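Local coordinates for protein hypoxanthine-guanine-xanthine phosphoribosyltransferase (Tritrichomonas foetus, PDB 1HGX) that catalyses the magnesium-dependent, reversible transfer of a phosphoribosyl group from 5-phosphoribosyl-1-diphosphate to guanine, hypoxanthine or xanthine in purine salvage, at residues 151-156 and 174-179. Residues are numbered along the deposited sequence; the frame is centred on the assembly and turned at random.
Sequences VVENRY and IGILKE. With 5GP (guanosine-5'-monophosphate), chain C.
Arg155 curls its side chain over Ile176, laying one face of its guanidinium on the CG2 methyl while NH2 reaches past it to the carboxylate of Glu179. The chain bends at chi2 (-69°) and again at chi3, which brings the head back across the isoleucine: Arg155 NH2 lies 3.4 Å from Ile176 CG2. Arg155 CB packs 3.9 Å from Ile176 CG2 as well. The salt bridge from Arg155 NH2 to Glu179 OE2 is 2.8 Å long but not straight; it takes the anti lone pair of OE2, and that oxygen lies 27° out of the guanidinium plane. Glu179 is poorly ordered at this chain end, so the bridge is less certain than its length suggests, and NH2 of Arg155 has a second salt-bridge partner in Glu11. On the far end of Ile176, CD1 meets Glu153 OE2 at 3.2 Å; that oxygen is paired with Arg12.

The backbone adds a second link, with Leu177 N donating to Tyr156 O over 3.0 Å. Beside this bond the two side chains run the same way, and Leu177 CB sits 4.0 Å from Tyr156 CD2 at the ring edge. Tyr156 swings CG anti to its own nitrogen (chi1 -166°), presenting a ring face to the guanine of GMP, with N1 3.6 Å above the plane, as the aromatic residue does in other 6-oxopurine phosphoribosyltransferases. Its OH bonds to Asp163 O, while Arg155 O accepts from Lys134 NZ near the guanine O6.

Strand 147-152, an inner strand of the large mixed sheet, thus leads through this loop into strand 157-158, which pairs antiparallel with strand 174-177; strand 10-15 flanks the latter on its other side, and Arg12 and Leu14 pack against Ile176.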
loop_
_atom_site.group_PDB
_atom_site.type_symbol
_atom_site.label_atom_id
_atom_site.label_comp_id
_atom_site.label_asym_id
_atom_site.label_seq_id
_atom_site.Cartn_x
_atom_site.Cartn_y
_atom_site.Cartn_z
ATOM N N VAL A 151 -17.226 -13.982 -0.865
ATOM C CA VAL A 151 -17.959 -14.044 -2.116
ATOM C C VAL A 151 -18.999 -12.952 -1.940
ATOM O O VAL A 151 -19.739 -12.926 -0.959
ATOM C CB VAL A 151 -18.601 -15.402 -2.347
ATOM C CG1 VAL A 151 -19.585 -15.328 -3.521
ATOM C CG2 VAL A 151 -17.504 -16.422 -2.640
ATOM N N VAL A 152 -19.007 -12.022 -2.877
ATOM C CA VAL A 152 -19.874 -10.863 -2.825
ATOM C C VAL A 152 -20.994 -10.931 -3.874
ATOM O O VAL A 152 -20.857 -11.600 -4.891
ATOM C CB VAL A 152 -18.970 -9.610 -2.985
ATOM C CG1 VAL A 152 -19.154 -8.943 -4.327
ATOM C CG2 VAL A 152 -19.145 -8.673 -1.821
ATOM N N GLU A 153 -22.119 -10.275 -3.612
ATOM C CA GLU A 153 -23.218 -10.307 -4.569
ATOM C C GLU A 153 -22.959 -9.371 -5.731
ATOM O O GLU A 153 -22.120 -8.473 -5.643
ATOM C CB GLU A 153 -24.545 -9.966 -3.900
ATOM C CG GLU A 153 -24.529 -8.651 -3.156
ATOM C CD GLU A 153 -25.751 -8.473 -2.320
ATOM O OE1 GLU A 153 -25.888 -9.195 -1.305
ATOM O OE2 GLU A 153 -26.578 -7.622 -2.665
ATOM N N ASN A 154 -23.709 -9.574 -6.808
ATOM C CA ASN A 154 -23.564 -8.789 -8.021
ATOM C C ASN A 154 -24.054 -7.346 -7.920
ATOM O O ASN A 154 -25.055 -6.976 -8.547
ATOM C CB ASN A 154 -24.261 -9.512 -9.177
ATOM C CG ASN A 154 -23.866 -8.967 -10.537
ATOM O OD1 ASN A 154 -23.003 -8.098 -10.655
ATOM N ND2 ASN A 154 -24.498 -9.482 -11.574
ATOM N N ARG A 155 -23.345 -6.538 -7.137
ATOM C CA ARG A 155 -23.678 -5.122 -6.960
ATOM C C ARG A 155 -22.351 -4.360 -6.973
ATOM O O ARG A 155 -21.283 -4.977 -6.953
ATOM C CB ARG A 155 -24.391 -4.878 -5.620
ATOM C CG ARG A 155 -25.719 -5.621 -5.414
ATOM C CD ARG A 155 -26.828 -5.109 -6.316
ATOM N NE ARG A 155 -27.039 -3.673 -6.149
ATOM C CZ ARG A 155 -27.755 -3.114 -5.176
ATOM N NH1 ARG A 155 -28.350 -3.863 -4.259
ATOM N NH2 ARG A 155 -27.830 -1.794 -5.097
ATOM N N TYR A 156 -22.409 -3.029 -7.022
ATOM C CA TYR A 156 -21.184 -2.242 -7.028
ATOM C C TYR A 156 -20.694 -2.132 -5.602
ATOM O O TYR A 156 -21.335 -1.506 -4.764
ATOM C CB TYR A 156 -21.387 -0.842 -7.612
ATOM C CG TYR A 156 -20.062 -0.168 -7.914
ATOM C CD1 TYR A 156 -19.357 -0.478 -9.074
ATOM C CD2 TYR A 156 -19.482 0.725 -7.011
ATOM C CE1 TYR A 156 -18.115 0.067 -9.324
ATOM C CE2 TYR A 156 -18.233 1.280 -7.258
ATOM C CZ TYR A 156 -17.560 0.947 -8.415
ATOM O OH TYR A 156 -16.326 1.488 -8.672
ATOM N N ILE A 174 -17.083 -3.157 3.885
ATOM C CA ILE A 174 -17.283 -3.473 2.482
ATOM C C ILE A 174 -18.807 -3.377 2.361
ATOM O O ILE A 174 -19.534 -4.001 3.133
ATOM C CB ILE A 174 -16.778 -4.892 2.160
ATOM C CG1 ILE A 174 -15.242 -4.899 2.135
ATOM C CG2 ILE A 174 -17.371 -5.394 0.842
ATOM C CD1 ILE A 174 -14.647 -6.277 2.040
ATOM N N GLY A 175 -19.296 -2.554 1.446
ATOM C CA GLY A 175 -20.732 -2.407 1.311
ATOM C C GLY A 175 -21.162 -2.127 -0.107
ATOM O O GLY A 175 -20.327 -2.008 -0.999
ATOM N N ILE A 176 -22.471 -2.003 -0.297
ATOM C CA ILE A 176 -23.073 -1.752 -1.604
ATOM C C ILE A 176 -23.342 -0.269 -1.798
ATOM O O ILE A 176 -23.922 0.386 -0.925
ATOM C CB ILE A 176 -24.416 -2.532 -1.740
ATOM C CG1 ILE A 176 -24.150 -4.044 -1.706
ATOM C CG2 ILE A 176 -25.155 -2.129 -3.014
ATOM C CD1 ILE A 176 -25.385 -4.892 -1.569
ATOM N N LEU A 177 -22.928 0.251 -2.944
ATOM C CA LEU A 177 -23.127 1.658 -3.280
ATOM C C LEU A 177 -24.611 1.817 -3.638
ATOM O O LEU A 177 -25.148 1.006 -4.401
ATOM C CB LEU A 177 -22.250 2.013 -4.492
ATOM C CG LEU A 177 -21.854 3.437 -4.909
ATOM C CD1 LEU A 177 -22.410 3.758 -6.274
ATOM C CD2 LEU A 177 -22.267 4.466 -3.876
ATOM N N LYS A 178 -25.279 2.809 -3.047
ATOM C CA LYS A 178 -26.695 3.062 -3.331
ATOM C C LYS A 178 -26.886 3.307 -4.815
ATOM O O LYS A 178 -26.004 3.855 -5.475
ATOM C CB LYS A 178 -27.192 4.314 -2.614
ATOM C CG LYS A 178 -27.565 4.152 -1.174
ATOM C CD LYS A 178 -28.075 5.478 -0.646
ATOM C CE LYS A 178 -28.328 5.411 0.842
ATOM N NZ LYS A 178 -28.858 6.691 1.379
ATOM N N GLU A 179 -28.066 2.967 -5.320
ATOM C CA GLU A 179 -28.382 3.175 -6.726
ATOM C C GLU A 179 -28.455 4.664 -7.040
ATOM O O GLU A 179 -28.872 5.058 -8.126
ATOM C CB GLU A 179 -29.710 2.501 -7.076
ATOM C CG GLU A 179 -29.639 0.990 -7.076
ATOM C CD GLU A 179 -28.557 0.468 -8.005
ATOM O OE1 GLU A 179 -28.508 0.913 -9.173
ATOM O OE2 GLU A 179 -27.747 -0.375 -7.563
HETATM P P 5GP C . -13.052 -8.070 -14.291
HETATM O O1P 5GP C . -12.926 -9.240 -13.395
HETATM O O2P 5GP C . -11.952 -7.971 -15.251
HETATM O O3P 5GP C . -14.401 -7.995 -14.882
HETATM O "O5'" 5GP C . -13.080 -6.828 -13.348
HETATM C "C5'" 5GP C . -12.309 -6.669 -12.165
HETATM C "C4'" 5GP C . -11.826 -5.275 -12.125
HETATM O "O4'" 5GP C . -12.881 -4.310 -11.980
HETATM C "C3'" 5GP C . -10.887 -5.054 -10.980
HETATM O "O3'" 5GP C . -10.050 -3.979 -11.391
HETATM C "C2'" 5GP C . -11.836 -4.568 -9.956
HETATM O "O2'" 5GP C . -11.146 -3.798 -8.984
HETATM C "C1'" 5GP C . -12.871 -3.712 -10.688
HETATM N N9 5GP C . -14.236 -3.897 -10.059
HETATM C C8 5GP C . -15.100 -4.960 -10.275
HETATM N N7 5GP C . -16.197 -4.915 -9.561
HETATM C C5 5GP C . -16.075 -3.757 -8.788
HETATM C C6 5GP C . -16.920 -3.275 -7.738
HETATM O O6 5GP C . -18.027 -3.702 -7.412
HETATM N N1 5GP C . -16.366 -2.202 -7.054
HETATM C C2 5GP C . -15.133 -1.630 -7.352
HETATM N N2 5GP C . -14.799 -0.528 -6.677
HETATM N N3 5GP C . -14.341 -2.057 -8.367
HETATM C C4 5GP C . -14.853 -3.149 -9.032
#